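Side-chain contacts in protease LasA (Pseudomonas aeruginosa, PDB 3IT5), which is a secreted zinc endopeptidase that cleaves the pentaglycine cross-links of staphylococcal peptidoglycan and takes part in the degradation of host elastin: residues 34-38 against 39-43; 168-171 against 172-175; 60-63 against 64-68; 147-150 against 151-154. All blocks are in the same frame, centred on the assembly; numbering follows the deposited sequence.

Interaction 1. Residues 34-38 against 39-43; sequences SFDAS and YDWPR. With ZN (zinc ion), chain E.
One face of the W41 indole is taken by the methylene of S38: CB sits over the five-membered ring, 3.5 Å from its centroid and only 3° from the ring normal, a clean CH-pi contact. The far corner of the six-membered ring meets a different residue of the strand, with CH2 of W41 reaching D36 CB edge-on at 3.5 Å, near the ring plane. The backbone makes this possible by turning sharply after S38, and W41, with phi and psi both positive, folds its ring back over the strand. S38 holds the return: its OG, anti to its own backbone N (chi1 -177°), accepts the backbone N-H of W41 at 3.2 Å. The pyrrole nitrogen NE1 bonds to the carbonyl of Q18 on strand 16-19, holding the five-membered ring from its N-H side, while H120, inferred to be a catalytic proton donor or acceptor, packs its ring against the indole. D36 binds zinc through OD1 at 2.0 Å; H23, H122 and a water complete the site. The indole edge therefore packs on the methylene of a metal ligand, which places W41 in the second shell of the zinc site.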
loop_
_atom_site.group_PDB
_atom_site.type_symbol
_atom_site.label_atom_id
_atom_site.label_comp_id
_atom_site.label_asym_id
_atom_site.label_seq_id
_atom_site.Cartn_x
_atom_site.Cartn_y
_atom_site.Cartn_z
ATOM N N SER A 34 2.507 7.433 1.942
ATOM C CA SER A 34 2.831 6.037 1.645
ATOM C C SER A 34 3.163 5.207 2.882
ATOM O O SER A 34 3.609 5.736 3.904
ATOM C CB SER A 34 4.013 5.966 0.666
ATOM O OG SER A 34 3.866 6.871 -0.422
ATOM N N PHE A 35 2.935 3.904 2.774
ATOM C CA PHE A 35 3.503 2.941 3.709
ATOM C C PHE A 35 3.915 1.677 2.968
ATOM O O PHE A 35 3.334 1.331 1.934
ATOM C CB PHE A 35 2.570 2.652 4.899
ATOM C CG PHE A 35 1.376 1.794 4.569
ATOM C CD1 PHE A 35 1.453 0.403 4.653
ATOM C CD2 PHE A 35 0.160 2.377 4.225
ATOM C CE1 PHE A 35 0.343 -0.396 4.369
ATOM C CE2 PHE A 35 -0.956 1.591 3.948
ATOM C CZ PHE A 35 -0.868 0.202 4.017
ATOM N N ASP A 36 4.940 1.013 3.485
ATOM C CA ASP A 36 5.428 -0.215 2.881
ATOM C C ASP A 36 4.840 -1.411 3.606
ATOM O O ASP A 36 4.422 -1.300 4.756
ATOM C CB ASP A 36 6.956 -0.272 2.907
ATOM C CG ASP A 36 7.599 0.941 2.264
ATOM O OD1 ASP A 36 7.064 1.448 1.252
ATOM O OD2 ASP A 36 8.649 1.390 2.765
ATOM N N ALA A 37 4.797 -2.545 2.914
ATOM C CA ALA A 37 4.294 -3.781 3.487
ATOM C C ALA A 37 4.943 -4.973 2.807
ATOM O O ALA A 37 5.143 -4.984 1.591
ATOM C CB ALA A 37 2.775 -3.857 3.375
ATOM N N SER A 38 5.284 -5.968 3.615
ATOM C CA SER A 38 5.860 -7.204 3.123
ATOM C C SER A 38 5.432 -8.315 4.066
ATOM O O SER A 38 5.357 -8.105 5.284
ATOM C CB SER A 38 7.385 -7.098 3.090
ATOM O OG SER A 38 7.971 -8.269 2.559
ATOM N N TYR A 39 5.141 -9.488 3.510
ATOM C CA TYR A 39 4.781 -10.639 4.335
ATOM C C TYR A 39 5.819 -10.876 5.432
ATOM O O TYR A 39 5.466 -10.930 6.610
ATOM C CB TYR A 39 4.582 -11.915 3.494
ATOM C CG TYR A 39 4.647 -13.185 4.326
ATOM C CD1 TYR A 39 3.640 -13.493 5.237
ATOM C CD2 TYR A 39 5.726 -14.060 4.217
ATOM C CE1 TYR A 39 3.702 -14.646 6.020
ATOM C CE2 TYR A 39 5.801 -15.219 4.995
ATOM C CZ TYR A 39 4.781 -15.506 5.891
ATOM O OH TYR A 39 4.840 -16.645 6.665
ATOM N N ASP A 40 7.090 -10.991 5.039
ATOM C CA ASP A 40 8.165 -11.363 5.970
ATOM C C ASP A 40 9.384 -10.426 6.019
ATOM O O ASP A 40 10.265 -10.627 6.853
ATOM C CB ASP A 40 8.625 -12.811 5.713
ATOM C CG ASP A 40 8.889 -13.102 4.236
ATOM O OD1 ASP A 40 8.770 -12.179 3.398
ATOM O OD2 ASP A 40 9.201 -14.269 3.911
ATOM N N TRP A 41 9.422 -9.416 5.144
ATOM C CA TRP A 41 10.563 -8.477 5.015
ATOM C C TRP A 41 11.933 -9.171 4.861
ATOM O O TRP A 41 12.836 -8.973 5.684
ATOM C CB TRP A 41 10.584 -7.459 6.170
ATOM C CG TRP A 41 9.537 -6.386 6.046
ATOM C CD1 TRP A 41 8.273 -6.410 6.562
ATOM C CD2 TRP A 41 9.667 -5.131 5.360
ATOM N NE1 TRP A 41 7.605 -5.252 6.237
ATOM C CE2 TRP A 41 8.438 -4.449 5.502
ATOM C CE3 TRP A 41 10.704 -4.516 4.643
ATOM C CZ2 TRP A 41 8.215 -3.184 4.951
ATOM C CZ3 TRP A 41 10.480 -3.253 4.093
ATOM C CH2 TRP A 41 9.243 -2.605 4.249
ATOM N N PRO A 42 12.101 -9.967 3.786
ATOM C CA PRO A 42 13.250 -10.853 3.685
ATOM C C PRO A 42 14.412 -10.242 2.892
ATOM O O PRO A 42 14.387 -9.050 2.568
ATOM C CB PRO A 42 12.671 -12.034 2.916
ATOM C CG PRO A 42 11.689 -11.383 1.959
ATOM C CD PRO A 42 11.251 -10.069 2.583
ATOM N N ARG A 43 15.413 -11.065 2.589
ATOM C CA ARG A 43 16.515 -10.674 1.716
ATOM C C ARG A 43 16.066 -10.750 0.257
ATOM O O ARG A 43 15.056 -11.390 -0.050
ATOM C CB ARG A 43 17.713 -11.605 1.930
ATOM C CG ARG A 43 19.048 -10.915 1.804
ATOM C CD ARG A 43 20.070 -11.754 1.060
ATOM N NE ARG A 43 21.032 -10.899 0.364
ATOM C CZ ARG A 43 22.349 -10.892 0.568
ATOM N NH1 ARG A 43 22.915 -11.712 1.448
ATOM N NH2 ARG A 43 23.106 -10.059 -0.129
HETATM ZN ZN ZN E . 8.078 3.130 0.653
HETATM O O HOH W 1 9.698 2.161 -0.261
#

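Interaction 2. Residues 168-171 against 172-175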
loop_
_atom_site.group_PDB
_atom_site.type_symbol
_atom_site.label_atom_id
_atom_site.label_comp_id
_atom_site.label_asym_id
_atom_site.label_seq_id
_atom_site.Cartn_x
_atom_site.Cartn_y
_atom_site.Cartn_z
ATOM N N THR A 168 -5.378 -1.764 18.600
ATOM C CA THR A 168 -4.307 -0.970 18.002
ATOM C C THR A 168 -3.269 -1.905 17.388
ATOM O O THR A 168 -2.889 -2.911 17.994
ATOM C CB THR A 168 -3.657 -0.047 19.054
ATOM O OG1 THR A 168 -4.667 0.782 19.633
ATOM C CG2 THR A 168 -2.579 0.844 18.434
ATOM N N HIS A 169 -2.820 -1.571 16.180
ATOM C CA HIS A 169 -1.949 -2.451 15.402
ATOM C C HIS A 169 -0.661 -1.755 14.993
ATOM O O HIS A 169 -0.686 -0.708 14.346
ATOM C CB HIS A 169 -2.699 -2.991 14.181
ATOM C CG HIS A 169 -3.973 -3.695 14.530
ATOM N ND1 HIS A 169 -4.075 -5.069 14.583
ATOM C CD2 HIS A 169 -5.190 -3.213 14.876
ATOM C CE1 HIS A 169 -5.305 -5.403 14.930
ATOM N NE2 HIS A 169 -5.999 -4.295 15.121
ATOM N N CYS A 170 0.461 -2.361 15.367
ATOM C CA CYS A 170 1.770 -1.726 15.251
ATOM C C CYS A 170 2.482 -2.050 13.940
ATOM O O CYS A 170 2.169 -3.040 13.274
ATOM C CB CYS A 170 2.660 -2.125 16.441
ATOM S SG CYS A 170 1.943 -1.791 18.086
ATOM N N ALA A 171 3.444 -1.202 13.583
ATOM C CA ALA A 171 4.355 -1.493 12.484
ATOM C C ALA A 171 5.130 -2.762 12.811
ATOM O O ALA A 171 5.458 -3.012 13.976
ATOM C CB ALA A 171 5.302 -0.337 12.265
ATOM N N PHE A 172 5.380 -3.567 11.780
ATOM C CA PHE A 172 6.149 -4.817 11.876
ATOM C C PHE A 172 5.470 -5.939 12.680
ATOM O O PHE A 172 6.139 -6.819 13.231
ATOM C CB PHE A 172 7.594 -4.547 12.333
ATOM C CG PHE A 172 8.330 -3.565 11.452
ATOM C CD1 PHE A 172 8.845 -2.388 11.978
ATOM C CD2 PHE A 172 8.489 -3.814 10.092
ATOM C CE1 PHE A 172 9.515 -1.477 11.166
ATOM C CE2 PHE A 172 9.157 -2.907 9.272
ATOM C CZ PHE A 172 9.673 -1.740 9.812
ATOM N N ARG A 173 4.140 -5.889 12.742
ATOM C CA ARG A 173 3.331 -7.033 13.173
ATOM C C ARG A 173 2.389 -7.438 12.037
ATOM O O ARG A 173 2.047 -6.601 11.198
ATOM C CB ARG A 173 2.542 -6.720 14.449
ATOM C CG ARG A 173 3.272 -7.082 15.746
ATOM C CD ARG A 173 4.168 -5.950 16.214
ATOM N NE ARG A 173 4.772 -6.210 17.520
ATOM C CZ ARG A 173 5.302 -5.272 18.304
ATOM N NH1 ARG A 173 5.298 -4.001 17.927
ATOM N NH2 ARG A 173 5.833 -5.601 19.471
ATOM N N PRO A 174 1.984 -8.726 11.992
ATOM C CA PRO A 174 1.062 -9.176 10.944
ATOM C C PRO A 174 -0.261 -8.425 11.006
ATOM O O PRO A 174 -0.891 -8.371 12.059
ATOM C CB PRO A 174 0.851 -10.659 11.271
ATOM C CG PRO A 174 2.068 -11.052 12.049
ATOM C CD PRO A 174 2.417 -9.842 12.856
ATOM N N LEU A 175 -0.663 -7.838 9.884
ATOM C CA LEU A 175 -1.901 -7.067 9.816
ATOM C C LEU A 175 -2.924 -7.801 8.952
ATOM O O LEU A 175 -2.825 -7.797 7.722
ATOM C CB LEU A 175 -1.627 -5.661 9.258
ATOM C CG LEU A 175 -2.726 -4.597 9.338
ATOM C CD1 LEU A 175 -3.098 -4.322 10.791
ATOM C CD2 LEU A 175 -2.272 -3.313 8.647
HETATM O O HOH W 2 -1.752 -6.474 13.777
#
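L175 sends its CD1 branch back toward H169 because its first torsion (chi1 -169°) turns CG away from the backbone N. The two side chains cross at about a right angle, and CD1 of L175 comes within 3.7 Å of H169 CB, continuing obliquely toward the base of the imidazole. A water bridges H169 to P174, the residue before L175. It meets H169 ND1 at 2.8 Å, in the plane of the ring at its edge, and donates a hydrogen bond to the carbonyl O of P174 at 2.7 Å. NE2, at the other side of the ring, bonds to T167 OG1, so both imidazole nitrogens are engaged and the ring's rotation is probably fixed.

Between H169 and P174 the chain makes a type II beta turn from C170 to R173. The side chain of R173 bends at chi2, which brings its guanidinium beside C170, where NH1 lies 3.6 Å from C170 CB. The sulfur of C170 is itself committed to a disulfide with C155. F172, at the third position of the turn with positive phi, is directed to strand 16-19 and meets the W41 ring edge-to-face. The turn thus leads from strand 168-169, an outermost strand of the four-stranded sheet, into strand 175-176, which pairs antiparallel with 16-19 of the larger sheet.

Interaction 3. Residues 60-63 against 64-68; sequences RVLS and RCQVR
L62 and Q66 approach each other obliquely across a tight hairpin, the methyl CD1 of L62 lying 3.9 Å from Q66 NE2. The glutamine reaches there by an extended chain, CG anti to its backbone N (chi1 -159°), and its amide continues past the leucine to N78, which donates to OE1. Farther along, the same CD1 meets R68 CB, and R68 is directed in turn to N78 through NE. On the other face of the sheet V61 and V67 are a non-hydrogen-bonded pair, their CG2 methyls only loosely in touch at 4.4 Å.

The leucine owes its position to a classic beta bulge: L62 and S63 both face Q66, and both N-H groups make weak hydrogen bonds to its carbonyl O. Beyond the bulge a type I turn runs from S63 to Q66, closed by Q66 N to S63 O at 3.3 Å, with the donor well above the carbonyl plane. The serine OG stands between its own backbone N and carbonyl carbon (chi1 72°), from where it accepts the N-H of C65 at 3.3 Å; it also bonds to E112. At the open end R60 and R68 exchange two backbone bonds.

S63 OG thus serves two partners at once, tying the turn to the carboxylate of E112. The disulfide of C65 with C111 makes a covalent link beside it, so the hairpin tip is joined twice to the 111-112 region.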
loop_
_atom_site.group_PDB
_atom_site.type_symbol
_atom_site.label_atom_id
_atom_site.label_comp_id
_atom_site.label_asym_id
_atom_site.label_seq_id
_atom_site.Cartn_x
_atom_site.Cartn_y
_atom_site.Cartn_z
ATOM N N ARG A 60 -3.541 1.880 -14.583
ATOM C CA ARG A 60 -2.504 2.356 -15.483
ATOM C C ARG A 60 -1.233 1.578 -15.173
ATOM O O ARG A 60 -0.736 1.625 -14.047
ATOM C CB ARG A 60 -2.262 3.861 -15.307
ATOM C CG ARG A 60 -1.048 4.420 -16.088
ATOM C CD ARG A 60 -1.338 4.533 -17.590
ATOM N NE ARG A 60 -0.405 5.381 -18.349
ATOM C CZ ARG A 60 0.251 6.443 -17.876
ATOM N NH1 ARG A 60 0.097 6.850 -16.621
ATOM N NH2 ARG A 60 1.060 7.128 -18.677
ATOM N N VAL A 61 -0.722 0.845 -16.159
ATOM C CA VAL A 61 0.594 0.225 -16.024
ATOM C C VAL A 61 1.645 1.219 -16.528
ATOM O O VAL A 61 1.871 1.358 -17.739
ATOM C CB VAL A 61 0.696 -1.149 -16.740
ATOM C CG1 VAL A 61 2.081 -1.774 -16.533
ATOM C CG2 VAL A 61 -0.379 -2.102 -16.224
ATOM N N LEU A 62 2.258 1.920 -15.579
ATOM C CA LEU A 62 3.259 2.953 -15.866
ATOM C C LEU A 62 4.590 2.356 -16.318
ATOM O O LEU A 62 5.322 2.971 -17.091
ATOM C CB LEU A 62 3.459 3.856 -14.639
ATOM C CG LEU A 62 2.351 4.887 -14.387
ATOM C CD1 LEU A 62 2.065 5.072 -12.902
ATOM C CD2 LEU A 62 2.690 6.216 -15.044
ATOM N N SER A 63 4.887 1.152 -15.830
ATOM C CA SER A 63 6.111 0.431 -16.163
ATOM C C SER A 63 6.010 -0.996 -15.627
ATOM O O SER A 63 5.046 -1.330 -14.934
ATOM C CB SER A 63 7.330 1.131 -15.554
ATOM O OG SER A 63 7.364 0.957 -14.147
ATOM N N ARG A 64 7.011 -1.822 -15.928
ATOM C CA ARG A 64 7.072 -3.210 -15.432
ATOM C C ARG A 64 7.037 -3.321 -13.900
ATOM O O ARG A 64 6.776 -4.396 -13.352
ATOM C CB ARG A 64 8.315 -3.930 -15.990
ATOM C CG ARG A 64 9.668 -3.408 -15.490
ATOM C CD ARG A 64 10.837 -3.980 -16.297
ATOM N NE ARG A 64 11.125 -5.370 -15.942
ATOM C CZ ARG A 64 12.153 -5.771 -15.199
ATOM N NH1 ARG A 64 13.033 -4.896 -14.731
ATOM N NH2 ARG A 64 12.309 -7.060 -14.931
ATOM N N CYS A 65 7.296 -2.205 -13.219
ATOM C CA CYS A 65 7.404 -2.200 -11.765
ATOM C C CYS A 65 6.510 -1.175 -11.049
ATOM O O CYS A 65 6.669 -0.940 -9.846
ATOM C CB CYS A 65 8.871 -2.017 -11.360
ATOM S SG CYS A 65 9.490 -0.327 -11.357
ATOM N N GLN A 66 5.565 -0.579 -11.779
ATOM C CA GLN A 66 4.664 0.416 -11.182
ATOM C C GLN A 66 3.265 0.418 -11.788
ATOM O O GLN A 66 3.106 0.344 -13.012
ATOM C CB GLN A 66 5.264 1.826 -11.246
ATOM C CG GLN A 66 4.655 2.788 -10.224
ATOM C CD GLN A 66 5.290 4.168 -10.213
ATOM O OE1 GLN A 66 5.438 4.777 -9.150
ATOM N NE2 GLN A 66 5.648 4.678 -11.388
ATOM N N VAL A 67 2.269 0.525 -10.904
ATOM C CA VAL A 67 0.843 0.470 -11.245
ATOM C C VAL A 67 0.085 1.505 -10.414
ATOM O O VAL A 67 0.419 1.737 -9.246
ATOM C CB VAL A 67 0.245 -0.942 -10.954
ATOM C CG1 VAL A 67 -1.288 -0.930 -10.996
ATOM C CG2 VAL A 67 0.782 -1.976 -11.935
ATOM N N ARG A 68 -0.927 2.122 -11.022
ATOM C CA ARG A 68 -1.844 3.023 -10.326
ATOM C C ARG A 68 -3.286 2.554 -10.556
ATOM O O ARG A 68 -3.648 2.154 -11.667
ATOM C CB ARG A 68 -1.636 4.469 -10.815
ATOM C CG ARG A 68 -2.630 5.530 -10.303
ATOM C CD ARG A 68 -2.088 6.388 -9.139
ATOM N NE ARG A 68 -0.676 6.755 -9.284
ATOM C CZ ARG A 68 -0.217 7.876 -9.837
ATOM N NH1 ARG A 68 -1.048 8.796 -10.321
ATOM N NH2 ARG A 68 1.092 8.083 -9.899
#

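Interaction 4. Residues 147-150 against 151-154; sequences GTSN and YDND
OD2 of D152 accepts the backbone N-H of T148 at 3.1 Å in a nearly straight bond (165°), met on the anti side of the carboxylate and 23° out of its plane. The carboxylate gets there because CG is anti to the backbone N of D152 (chi1 -178°), which swings it back over the preceding residues. CA of G147 lies 3.4 Å from the same oxygen, and the T148 hydroxyl, OG1, stands 3.5 Å away as the two side chains cross. The second oxygen, OD1, forms a salt bridge with R157 and takes a weak bond from the N-H of D154, so a buried carboxylate is supplied with donors at both ends; the arginine would be expected to stabilise its charged form.

The residues in between form a type II beta turn from S149 to D152, closed by D152 N to S149 O at 3.0 Å. The donor lies well above the carbonyl plane. Alongside this bond S149 OG packs on D152 CB at 3.5 Å. Y151, the third residue of the turn, has a positive phi, which sets its CB beside the carbonyl group of N150. A water lies 2.8 Å from D152 O and probably donates to it.

N150 and Y151, at the corner of the turn, lie next to the metal site. N150 holds S24 N through OD1 and G29 O through ND2, spanning the loop beside H23, while Y151 stacks its ring on that of H23, a zinc ligand. The arrangement is a type II beta turn whose last residue, D152, bonds back to the N-H of T148, beside the zinc site of an M23 metallopeptidase.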
loop_
_atom_site.group_PDB
_atom_site.type_symbol
_atom_site.label_atom_id
_atom_site.label_comp_id
_atom_site.label_asym_id
_atom_site.label_seq_id
_atom_site.Cartn_x
_atom_site.Cartn_y
_atom_site.Cartn_z
ATOM N N GLY A 147 2.743 9.035 11.796
ATOM C CA GLY A 147 3.811 9.379 12.748
ATOM C C GLY A 147 4.402 10.767 12.540
ATOM O O GLY A 147 3.926 11.529 11.699
ATOM N N THR A 148 5.453 11.089 13.292
ATOM C CA THR A 148 6.000 12.456 13.311
ATOM C C THR A 148 7.194 12.695 12.375
ATOM O O THR A 148 7.522 13.841 12.059
ATOM C CB THR A 148 6.343 12.924 14.746
ATOM O OG1 THR A 148 7.177 11.953 15.391
ATOM C CG2 THR A 148 5.072 13.106 15.563
ATOM N N SER A 149 7.838 11.617 11.943
ATOM C CA SER A 149 8.903 11.697 10.944
ATOM C C SER A 149 8.654 10.659 9.860
ATOM O O SER A 149 7.880 9.723 10.067
ATOM C CB SER A 149 10.278 11.481 11.587
ATOM O OG SER A 149 10.307 10.285 12.350
ATOM N N ASN A 150 9.285 10.838 8.701
ATOM C CA ASN A 150 9.240 9.820 7.658
ATOM C C ASN A 150 9.729 8.493 8.214
ATOM O O ASN A 150 10.797 8.427 8.832
ATOM C CB ASN A 150 10.072 10.226 6.438
ATOM C CG ASN A 150 9.308 11.123 5.481
ATOM O OD1 ASN A 150 8.763 10.657 4.481
ATOM N ND2 ASN A 150 9.271 12.416 5.779
ATOM N N TYR A 151 8.919 7.454 8.017
ATOM C CA TYR A 151 9.198 6.098 8.511
ATOM C C TYR A 151 9.053 5.913 10.030
ATOM O O TYR A 151 9.420 4.860 10.555
ATOM C CB TYR A 151 10.577 5.593 8.042
ATOM C CG TYR A 151 10.727 5.422 6.543
ATOM C CD1 TYR A 151 11.432 6.357 5.780
ATOM C CD2 TYR A 151 10.177 4.318 5.887
ATOM C CE1 TYR A 151 11.584 6.200 4.401
ATOM C CE2 TYR A 151 10.320 4.152 4.512
ATOM C CZ TYR A 151 11.024 5.091 3.772
ATOM O OH TYR A 151 11.157 4.921 2.405
ATOM N N ASP A 152 8.523 6.914 10.737
ATOM C CA ASP A 152 8.255 6.762 12.176
ATOM C C ASP A 152 7.339 5.558 12.398
ATOM O O ASP A 152 6.292 5.440 11.756
ATOM C CB ASP A 152 7.645 8.035 12.781
ATOM C CG ASP A 152 7.399 7.923 14.290
ATOM O OD1 ASP A 152 8.168 7.224 14.990
ATOM O OD2 ASP A 152 6.434 8.551 14.782
ATOM N N ASN A 153 7.758 4.659 13.286
ATOM C CA ASN A 153 7.040 3.405 13.521
ATOM C C ASN A 153 6.769 3.120 14.996
ATOM O O ASN A 153 6.336 2.021 15.357
ATOM C CB ASN A 153 7.778 2.226 12.871
ATOM C CG ASN A 153 9.227 2.109 13.326
ATOM O OD1 ASN A 153 9.570 2.441 14.463
ATOM N ND2 ASN A 153 10.081 1.625 12.433
ATOM N N ASP A 154 7.051 4.114 15.839
ATOM C CA ASP A 154 6.704 4.070 17.253
ATOM C C ASP A 154 5.192 3.890 17.344
ATOM O O ASP A 154 4.436 4.728 16.850
ATOM C CB ASP A 154 7.133 5.378 17.935
ATOM C CG ASP A 154 7.171 5.278 19.456
ATOM O OD1 ASP A 154 6.306 4.592 20.053
ATOM O OD2 ASP A 154 8.066 5.914 20.057
HETATM O O HOH W 3 5.240 7.543 10.194
#

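In the fold
From the N terminus, interaction 1 comes first, turning the chain back at the end of strand 34-38. Interaction 3 then closes the hairpin of strands 57-63 and 66-70 in the same large sheet, its centre about 19 Å from that of interaction 1. Interaction 4 shapes the loop between strands 142-145 and 159-162, and interaction 2 turns the chain out of the smaller sheet. All four are local and follow in series; none nests or crosses. They still meet in space: Y151 of interaction 4 touches D36, F172 of interaction 2 touches W41, and N153 packs on A171 and F172. Interactions 1, 2 and 4 thus join the two sheets near zinc, while interaction 3 stands apart.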